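Local coordinates for uncharacterized DUF3829-like protein (Bacteroides thetaiotaomicron, PDB 3RH3) that is of unknown function, an all-helical DUF3829-like protein that in its natural form is probably a lipoprotein, at residues Arg30-Ala35 with Asn94-Phe99; Asn39-Tyr44 with Asp101-Phe106; Glu124-Ser129 with Arg183-Asp188. All coordinates share one frame; numbering follows the deposited sequence. Where two conformers were deposited one is given.

Contact 1 of 3, residues Arg30-Ala35 with Asn94-Phe99; sequences RHVANA and NVRTQF
With chi1 of Arg96 at -175°, CG points away from the backbone N, and the straight chain from CG to NE carries the guanidinium across to the backbone of Val32. The arrangement is an arginine side chain of one helix bonded to the last carbonyl of another, in an all-alpha bundle: Val32 closes helix 10-32, Ala33 is the first residue to leave helical geometry, and Arg96 projects from within helix 79-111. Its NE donates to Val32 O at 2.8 Å. The oxygen receives the bond in its carbonyl plane, on a lone pair, but the bond is bent, with an N-H...O angle of 139°, and the oxygen sits somewhat out of the guanidinium plane. At the C-terminal end of helix 10-32 the positive charge would probably be favoured by the helix dipole. CD of Arg96 passes 3.9 Å from Val32 CB, adding apolar contact to the polar one. Around this surface contact, Val32 also packs on Leu92 and Phe93 of helix 79-111, Arg96 touches Leu132 of helix 115-154, and Lys136 NZ bonds to Ala33 O. Over one face of the guanidinium, Val32 CB stands 3.6 Å from Arg96 NE.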
loop_
_atom_site.group_PDB
_atom_site.type_symbol
_atom_site.label_atom_id
_atom_site.label_comp_id
_atom_site.label_asym_id
_atom_site.label_seq_id
_atom_site.Cartn_x
_atom_site.Cartn_y
_atom_site.Cartn_z
ATOM N N ARG A 30 -5.608 -1.029 -6.005
ATOM C CA ARG A 30 -6.680 -0.706 -5.053
ATOM C C ARG A 30 -7.955 -1.489 -5.406
ATOM O O ARG A 30 -8.743 -1.787 -4.518
ATOM C CB ARG A 30 -6.967 0.809 -5.005
ATOM N N HIS A 31 -8.128 -1.868 -6.687
ATOM C CA HIS A 31 -9.310 -2.602 -7.127
ATOM C C HIS A 31 -9.155 -4.122 -7.007
ATOM O O HIS A 31 -10.123 -4.782 -6.629
ATOM C CB HIS A 31 -9.671 -2.227 -8.576
ATOM C CG HIS A 31 -10.995 -2.755 -9.041
ATOM N ND1 HIS A 31 -11.080 -3.752 -10.010
ATOM C CD2 HIS A 31 -12.250 -2.400 -8.670
ATOM C CE1 HIS A 31 -12.374 -3.970 -10.194
ATOM N NE2 HIS A 31 -13.120 -3.183 -9.410
ATOM N N VAL A 32 -7.979 -4.685 -7.348
ATOM C CA VAL A 32 -7.801 -6.141 -7.375
ATOM C C VAL A 32 -7.133 -6.717 -6.106
ATOM O O VAL A 32 -7.328 -7.894 -5.812
ATOM C CB VAL A 32 -7.042 -6.617 -8.652
ATOM C CG1 VAL A 32 -7.694 -6.071 -9.919
ATOM C CG2 VAL A 32 -5.556 -6.259 -8.611
ATOM N N ALA A 33 -6.336 -5.931 -5.385
ATOM C CA ALA A 33 -5.625 -6.435 -4.204
ATOM C C ALA A 33 -5.978 -5.636 -2.978
ATOM O O ALA A 33 -5.103 -5.329 -2.166
ATOM C CB ALA A 33 -4.120 -6.394 -4.448
ATOM N N ASN A 34 -7.264 -5.291 -2.832
ATOM C CA ASN A 34 -7.736 -4.525 -1.687
ATOM C C ASN A 34 -7.847 -5.465 -0.478
ATOM O O ASN A 34 -8.536 -6.491 -0.547
ATOM C CB ASN A 34 -9.063 -3.841 -2.014
ATOM C CG ASN A 34 -9.680 -3.112 -0.854
ATOM O OD1 ASN A 34 -10.724 -3.506 -0.337
ATOM N ND2 ASN A 34 -9.047 -2.046 -0.405
ATOM N N ALA A 35 -7.129 -5.136 0.606
ATOM C CA ALA A 35 -7.107 -5.924 1.851
ATOM C C ALA A 35 -8.495 -6.152 2.441
ATOM O O ALA A 35 -8.748 -7.244 2.913
ATOM C CB ALA A 35 -6.245 -5.245 2.872
ATOM N N ASN A 94 -1.778 -14.267 -10.381
ATOM C CA ASN A 94 -1.747 -15.722 -10.226
ATOM C C ASN A 94 -2.228 -16.109 -8.809
ATOM O O ASN A 94 -3.117 -16.954 -8.661
ATOM C CB ASN A 94 -0.320 -16.250 -10.513
ATOM C CG ASN A 94 0.009 -17.664 -10.070
ATOM O OD1 ASN A 94 1.043 -17.901 -9.433
ATOM N ND2 ASN A 94 -0.821 -18.638 -10.434
ATOM N N VAL A 95 -1.656 -15.476 -7.766
ATOM C CA VAL A 95 -2.053 -15.802 -6.389
ATOM C C VAL A 95 -3.506 -15.297 -6.129
ATOM O O VAL A 95 -4.235 -15.975 -5.421
ATOM C CB VAL A 95 -1.052 -15.376 -5.277
ATOM C CG1 VAL A 95 0.321 -16.009 -5.499
ATOM C CG2 VAL A 95 -0.935 -13.865 -5.148
ATOM N N ARG A 96 -3.948 -14.204 -6.791
ATOM C CA ARG A 96 -5.320 -13.703 -6.649
ATOM C C ARG A 96 -6.325 -14.712 -7.213
ATOM O O ARG A 96 -7.350 -14.964 -6.581
ATOM C CB ARG A 96 -5.492 -12.351 -7.338
ATOM C CG ARG A 96 -6.860 -11.745 -7.117
ATOM C CD ARG A 96 -6.984 -10.436 -7.844
ATOM N NE ARG A 96 -8.268 -9.803 -7.571
ATOM C CZ ARG A 96 -9.340 -9.934 -8.343
ATOM N NH1 ARG A 96 -9.285 -10.669 -9.447
ATOM N NH2 ARG A 96 -10.473 -9.326 -8.021
ATOM N N THR A 97 -6.025 -15.285 -8.393
ATOM C CA THR A 97 -6.870 -16.279 -9.055
ATOM C C THR A 97 -6.972 -17.521 -8.172
ATOM O O THR A 97 -8.088 -17.988 -7.955
ATOM C CB THR A 97 -6.349 -16.589 -10.464
ATOM O OG1 THR A 97 -6.351 -15.376 -11.217
ATOM C CG2 THR A 97 -7.192 -17.629 -11.183
ATOM N N GLN A 98 -5.826 -18.030 -7.644
ATOM C CA GLN A 98 -5.778 -19.183 -6.732
ATOM C C GLN A 98 -6.645 -18.933 -5.497
ATOM O O GLN A 98 -7.389 -19.821 -5.084
ATOM C CB GLN A 98 -4.340 -19.469 -6.279
ATOM C CG GLN A 98 -3.499 -20.282 -7.248
ATOM C CD GLN A 98 -2.109 -20.515 -6.694
ATOM O OE1 GLN A 98 -1.121 -19.926 -7.155
ATOM N NE2 GLN A 98 -2.003 -21.367 -5.677
ATOM N N PHE A 99 -6.552 -17.717 -4.919
ATOM C CA PHE A 99 -7.301 -17.301 -3.733
ATOM C C PHE A 99 -8.816 -17.389 -3.971
ATOM O O PHE A 99 -9.515 -18.056 -3.198
ATOM C CB PHE A 99 -6.906 -15.875 -3.310
ATOM C CG PHE A 99 -7.543 -15.396 -2.026
ATOM C CD1 PHE A 99 -6.948 -15.656 -0.795
ATOM C CD2 PHE A 99 -8.726 -14.662 -2.048
ATOM C CE1 PHE A 99 -7.532 -15.207 0.393
ATOM C CE2 PHE A 99 -9.310 -14.215 -0.863
ATOM C CZ PHE A 99 -8.713 -14.495 0.353
#

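Contact 2 of 3, residues Asn39-Tyr44 with Asp101-Phe106; sequences NAVLGY and DNFNKF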
loop_
_atom_site.group_PDB
_atom_site.type_symbol
_atom_site.label_atom_id
_atom_site.label_comp_id
_atom_site.label_asym_id
_atom_site.label_seq_id
_atom_site.Cartn_x
_atom_site.Cartn_y
_atom_site.Cartn_z
ATOM N N ASN A 39 -9.651 -9.820 3.186
ATOM C CA ASN A 39 -9.892 -10.133 4.598
ATOM C C ASN A 39 -11.354 -10.494 4.859
ATOM O O ASN A 39 -11.594 -11.360 5.702
ATOM C CB ASN A 39 -9.427 -8.998 5.495
ATOM C CG ASN A 39 -7.924 -8.772 5.458
ATOM O OD1 ASN A 39 -7.135 -9.630 5.022
ATOM N ND2 ASN A 39 -7.492 -7.602 5.901
ATOM N N ALA A 40 -12.319 -9.904 4.097
ATOM C CA ALA A 40 -13.752 -10.234 4.206
ATOM C C ALA A 40 -13.998 -11.691 3.795
ATOM O O ALA A 40 -14.769 -12.406 4.438
ATOM C CB ALA A 40 -14.582 -9.303 3.334
ATOM N N VAL A 41 -13.307 -12.127 2.734
ATOM C CA VAL A 41 -13.383 -13.483 2.210
ATOM C C VAL A 41 -12.790 -14.447 3.256
ATOM O O VAL A 41 -13.424 -15.457 3.564
ATOM C CB VAL A 41 -12.694 -13.579 0.825
ATOM C CG1 VAL A 41 -12.433 -15.026 0.427
ATOM C CG2 VAL A 41 -13.526 -12.869 -0.238
ATOM N N LEU A 42 -11.607 -14.116 3.822
ATOM C CA LEU A 42 -10.957 -14.919 4.876
ATOM C C LEU A 42 -11.873 -15.027 6.091
ATOM O O LEU A 42 -11.996 -16.111 6.671
ATOM C CB LEU A 42 -9.591 -14.331 5.300
ATOM C CG LEU A 42 -8.430 -14.469 4.310
ATOM C CD1 LEU A 42 -7.228 -13.646 4.770
ATOM C CD2 LEU A 42 -8.045 -15.938 4.093
ATOM N N GLY A 43 -12.536 -13.913 6.422
ATOM C CA GLY A 43 -13.499 -13.823 7.511
ATOM C C GLY A 43 -14.657 -14.771 7.296
ATOM O O GLY A 43 -15.023 -15.513 8.215
ATOM N N TYR A 44 -15.193 -14.805 6.047
ATOM C CA TYR A 44 -16.291 -15.691 5.674
ATOM C C TYR A 44 -15.884 -17.156 5.861
ATOM O O TYR A 44 -16.656 -17.939 6.415
ATOM C CB TYR A 44 -16.751 -15.436 4.226
ATOM C CG TYR A 44 -18.025 -16.177 3.870
ATOM C CD1 TYR A 44 -17.986 -17.481 3.378
ATOM C CD2 TYR A 44 -19.273 -15.587 4.053
ATOM C CE1 TYR A 44 -19.156 -18.176 3.077
ATOM C CE2 TYR A 44 -20.452 -16.271 3.752
ATOM C CZ TYR A 44 -20.388 -17.564 3.254
ATOM O OH TYR A 44 -21.553 -18.242 2.962
ATOM N N ASP A 101 -10.377 -18.895 -6.496
ATOM C CA ASP A 101 -10.722 -20.253 -6.945
ATOM C C ASP A 101 -10.935 -21.138 -5.724
ATOM O O ASP A 101 -11.907 -21.902 -5.676
ATOM C CB ASP A 101 -9.627 -20.851 -7.847
ATOM N N ASN A 102 -10.018 -21.019 -4.729
ATOM C CA ASN A 102 -10.069 -21.746 -3.468
ATOM C C ASN A 102 -11.319 -21.369 -2.689
ATOM O O ASN A 102 -11.928 -22.250 -2.092
ATOM C CB ASN A 102 -8.827 -21.483 -2.637
ATOM C CG ASN A 102 -7.600 -22.238 -3.075
ATOM O OD1 ASN A 102 -7.668 -23.225 -3.804
ATOM N ND2 ASN A 102 -6.446 -21.814 -2.591
ATOM N N PHE A 103 -11.724 -20.080 -2.735
ATOM C CA PHE A 103 -12.934 -19.596 -2.073
ATOM C C PHE A 103 -14.189 -20.217 -2.707
ATOM O O PHE A 103 -15.067 -20.646 -1.963
ATOM C CB PHE A 103 -13.020 -18.057 -2.086
ATOM C CG PHE A 103 -14.293 -17.496 -1.484
ATOM C CD1 PHE A 103 -14.678 -17.830 -0.186
ATOM C CD2 PHE A 103 -15.104 -16.632 -2.211
ATOM C CE1 PHE A 103 -15.853 -17.313 0.369
ATOM C CE2 PHE A 103 -16.280 -16.115 -1.654
ATOM C CZ PHE A 103 -16.644 -16.458 -0.367
ATOM N N ASN A 104 -14.279 -20.272 -4.056
ATOM C CA ASN A 104 -15.435 -20.874 -4.736
ATOM C C ASN A 104 -15.485 -22.406 -4.494
ATOM O O ASN A 104 -16.584 -22.969 -4.369
ATOM C CB ASN A 104 -15.439 -20.538 -6.230
ATOM C CG ASN A 104 -15.905 -19.128 -6.537
ATOM O OD1 ASN A 104 -16.849 -18.596 -5.929
ATOM N ND2 ASN A 104 -15.283 -18.501 -7.524
ATOM N N LYS A 105 -14.296 -23.058 -4.390
ATOM C CA LYS A 105 -14.149 -24.482 -4.071
ATOM C C LYS A 105 -14.612 -24.721 -2.625
ATOM O O LYS A 105 -15.335 -25.687 -2.360
ATOM C CB LYS A 105 -12.697 -24.947 -4.270
ATOM N N PHE A 106 -14.258 -23.789 -1.716
ATOM C CA PHE A 106 -14.630 -23.793 -0.301
ATOM C C PHE A 106 -16.170 -23.803 -0.121
ATOM O O PHE A 106 -16.665 -24.566 0.714
ATOM C CB PHE A 106 -14.002 -22.580 0.427
ATOM C CG PHE A 106 -14.466 -22.347 1.847
ATOM C CD1 PHE A 106 -13.803 -22.938 2.918
ATOM C CD2 PHE A 106 -15.555 -21.522 2.116
ATOM C CE1 PHE A 106 -14.228 -22.718 4.229
ATOM C CE2 PHE A 106 -15.995 -21.324 3.424
ATOM C CZ PHE A 106 -15.333 -21.929 4.471
#
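Helix segments 39-44 and 101-106 run in the same direction, crossing at 26°, with axes 11.2 Å from each other at closest approach and Val41 level with Phe103. This is side-by-side helix packing in the all-alpha bundle, with a valine and three aromatic rings filling the space between helix 35-46 and helix 79-111. Val41 CG1, held anti to the backbone N (chi1 165°), lies over one face of the Phe103 ring in a CH-pi contact, 3.9 Å from the centroid; it is offset toward the CG and CD1 side. Tyr44 comes from one turn further on and meets the same ring at its edge: its CD1 lies in the Phe103 plane, 3.7 Å from CE1 of Phe103, with the two ring planes turned 88° against each other. Were Phe103 replaced by an alanine, Val41 CG1 would probably lose the ring face it rests on, and the Tyr44 ring would be left freer to turn. Met45 packs on both Phe103 and Phe106, and Phe106 reaches Thr118 of helix 115-154. More loosely, Phe106 CE2 approaches the edge of the Tyr44 ring, 4.3 Å from Tyr44 CD1.

Contact 3 of 3, residues Glu124-Ser129 with Arg183-Asp188; sequences ENYKLS and RKHAMD. With EDO (1,2-ethanediol), chain D.
Ser129 OG is gripped twice: it donates to Tyr126 O at 2.6 Å, three residues back in its own helix, and accepts a hydrogen bond from a water, also at 2.6 Å. The same water donates to Lys184 O at 2.9 Å, so a single molecule ties the helix to the backbone of the facing loop. Beyond this bridge the rings of Tyr126 and His185 stack face to face, their planes only 2° apart and their centroids 3.8 Å from each other. A chi1 of -150° turns the His185 imidazole away from its own backbone N and over the tyrosine. His185 CG sits over the centre of the tyrosine ring, and CB adds a CH-pi contact on the same face, above the CD1-CE1 side. Residues Arg183-Ala186 form a type II beta turn, closed by Ala186 N to Arg183 O; His185 takes its third position with positive phi (75°). The turn belongs to the connection between helices 161-181 and 189-207, and the stack lays it against helix 115-154, joining the DUF6845 part of the chain to its C-terminal DUF3829-like part. Glu46 accepts a hydrogen bond from Tyr126 OH and forms a salt bridge with Lys184 NZ. An ethanediol, probably from the crystallisation liquor, fits against the turn and is also hydrogen-bonded to Tyr245 O and Glu46 OE2. Its O2 accepts from His185 N at 3.1 Å, while O1 lies at the imidazole edge, in plane, and bonds weakly with ND1. Lys184 CG lies 3.5 Å from ethanediol C2.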
loop_
_atom_site.group_PDB
_atom_site.type_symbol
_atom_site.label_atom_id
_atom_site.label_comp_id
_atom_site.label_asym_id
_atom_site.label_seq_id
_atom_site.Cartn_x
_atom_site.Cartn_y
_atom_site.Cartn_z
ATOM N N GLU A 124 -4.658 -22.598 2.985
ATOM C CA GLU A 124 -4.053 -22.163 1.724
ATOM C C GLU A 124 -4.312 -20.671 1.478
ATOM O O GLU A 124 -3.377 -19.933 1.152
ATOM C CB GLU A 124 -4.588 -22.987 0.540
ATOM N N ASN A 125 -5.574 -20.229 1.675
ATOM C CA ASN A 125 -5.974 -18.854 1.426
ATOM C C ASN A 125 -5.329 -17.865 2.389
ATOM O O ASN A 125 -5.096 -16.737 1.955
ATOM C CB ASN A 125 -7.483 -18.704 1.361
ATOM C CG ASN A 125 -7.953 -18.880 -0.072
ATOM O OD1 ASN A 125 -7.232 -19.427 -0.908
ATOM N ND2 ASN A 125 -9.101 -18.318 -0.435
ATOM N N TYR A 126 -4.942 -18.295 3.630
ATOM C CA TYR A 126 -4.187 -17.449 4.564
ATOM C C TYR A 126 -2.803 -17.140 3.979
ATOM O O TYR A 126 -2.388 -15.979 3.952
ATOM C CB TYR A 126 -4.011 -18.132 5.930
ATOM C CG TYR A 126 -5.192 -18.109 6.867
ATOM C CD1 TYR A 126 -5.951 -16.951 7.041
ATOM C CD2 TYR A 126 -5.470 -19.200 7.686
ATOM C CE1 TYR A 126 -6.999 -16.905 7.960
ATOM C CE2 TYR A 126 -6.500 -19.159 8.622
ATOM C CZ TYR A 126 -7.271 -18.016 8.742
ATOM O OH TYR A 126 -8.293 -18.003 9.639
ATOM N N LYS A 127 -2.101 -18.186 3.490
ATOM C CA LYS A 127 -0.786 -18.055 2.860
ATOM C C LYS A 127 -0.876 -17.205 1.569
ATOM O O LYS A 127 -0.046 -16.316 1.360
ATOM C CB LYS A 127 -0.198 -19.440 2.557
ATOM N N LEU A 128 -1.911 -17.437 0.744
ATOM C CA LEU A 128 -2.085 -16.697 -0.514
ATOM C C LEU A 128 -2.370 -15.211 -0.285
ATOM O O LEU A 128 -1.871 -14.388 -1.049
ATOM C CB LEU A 128 -3.172 -17.313 -1.400
ATOM C CG LEU A 128 -2.807 -18.663 -2.042
ATOM C CD1 LEU A 128 -4.042 -19.389 -2.500
ATOM C CD2 LEU A 128 -1.826 -18.500 -3.193
ATOM N N SER A 129 -3.129 -14.863 0.783
ATOM C CA SER A 129 -3.448 -13.471 1.096
ATOM C C SER A 129 -2.183 -12.673 1.440
ATOM O O SER A 129 -2.091 -11.509 1.089
ATOM C CB SER A 129 -4.459 -13.391 2.238
ATOM O OG SER A 129 -3.964 -13.921 3.456
ATOM N N ARG A 183 -2.683 -7.667 6.988
ATOM C CA ARG A 183 -2.533 -9.091 6.748
ATOM C C ARG A 183 -3.191 -9.880 7.868
ATOM O O ARG A 183 -2.562 -10.214 8.876
ATOM C CB ARG A 183 -1.048 -9.460 6.591
ATOM C CG ARG A 183 -0.390 -8.735 5.443
ATOM C CD ARG A 183 1.103 -8.878 5.440
ATOM N NE ARG A 183 1.627 -8.102 4.326
ATOM C CZ ARG A 183 2.855 -8.185 3.841
ATOM N NH1 ARG A 183 3.733 -9.025 4.378
ATOM N NH2 ARG A 183 3.213 -7.441 2.804
ATOM N N LYS A 184 -4.480 -10.133 7.695
ATOM C CA LYS A 184 -5.301 -10.915 8.602
ATOM C C LYS A 184 -4.653 -12.284 8.792
ATOM O O LYS A 184 -4.223 -12.896 7.822
ATOM C CB LYS A 184 -6.709 -11.015 8.016
ATOM C CG LYS A 184 -7.686 -11.858 8.777
ATOM C CD LYS A 184 -9.090 -11.574 8.272
ATOM C CE LYS A 184 -10.032 -12.676 8.671
ATOM N NZ LYS A 184 -10.263 -12.702 10.133
ATOM N N HIS A 185 -4.497 -12.703 10.066
ATOM C CA HIS A 185 -3.859 -13.950 10.502
ATOM C C HIS A 185 -2.320 -13.900 10.381
ATOM O O HIS A 185 -1.663 -14.910 10.644
ATOM C CB HIS A 185 -4.410 -15.151 9.734
ATOM C CG HIS A 185 -4.395 -16.428 10.505
ATOM N ND1 HIS A 185 -5.322 -16.681 11.496
ATOM C CD2 HIS A 185 -3.596 -17.512 10.362
ATOM C CE1 HIS A 185 -5.051 -17.902 11.936
ATOM N NE2 HIS A 185 -4.024 -18.444 11.278
ATOM N N ALA A 186 -1.735 -12.727 10.039
ATOM C CA ALA A 186 -0.289 -12.638 9.830
ATOM C C ALA A 186 0.246 -11.203 9.897
ATOM O O ALA A 186 1.157 -10.855 9.156
ATOM C CB ALA A 186 0.062 -13.249 8.473
HETATM N N MSE A 187 -0.278 -10.385 10.802
HETATM C CA MSE A 187 0.192 -9.002 11.007
HETATM C C MSE A 187 1.728 -9.011 11.226
HETATM O O MSE A 187 2.231 -9.703 12.100
HETATM C CB MSE A 187 -0.529 -8.392 12.207
HETATM C CG MSE A 187 -0.298 -6.903 12.318
HETATM SE SE MSE A 187 -0.416 -6.353 14.122
HETATM C CE MSE A 187 1.242 -7.206 14.771
ATOM N N ASP A 188 2.449 -8.338 10.365
ATOM C CA ASP A 188 3.909 -8.368 10.364
ATOM C C ASP A 188 4.486 -7.251 11.217
ATOM O O ASP A 188 4.837 -6.192 10.689
ATOM C CB ASP A 188 4.410 -8.279 8.902
ATOM C CG ASP A 188 5.825 -8.776 8.675
ATOM O OD1 ASP A 188 6.607 -8.844 9.665
ATOM O OD2 ASP A 188 6.169 -9.059 7.507
HETATM C C1 EDO D . -7.937 -13.076 12.532
HETATM O O1 EDO D . -7.461 -14.061 11.598
HETATM C C2 EDO D . -7.312 -11.700 12.289
HETATM O O2 EDO D . -5.893 -11.598 12.571
HETATM O O HOH W 1 -3.521 -12.006 5.181
#

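How the contacts relate
The three contacts lie about 12 Å apart, centre to centre, at helices 10-32, 35-46, 79-111 and 115-154 and the loop after helix 161-181. Contacts 1 and 2 share helix 79-111, and their first segments sit on the successive helices 10-32 and 35-46, so their segments alternate along the chain; both close before contact 3 opens. Phe99 of contact 1 joins the first two by packing its CE2 on Val41 CG1 at 3.5 Å. Asn125 of contact 3 probably bonds through ND2 to Phe99 O and through OD1 to Asn102 ND2, linking to both earlier contacts. Contacts 1 and 2 thus lie between helices of the DUF6845 region, while contact 3 joins that region to the C-terminal one.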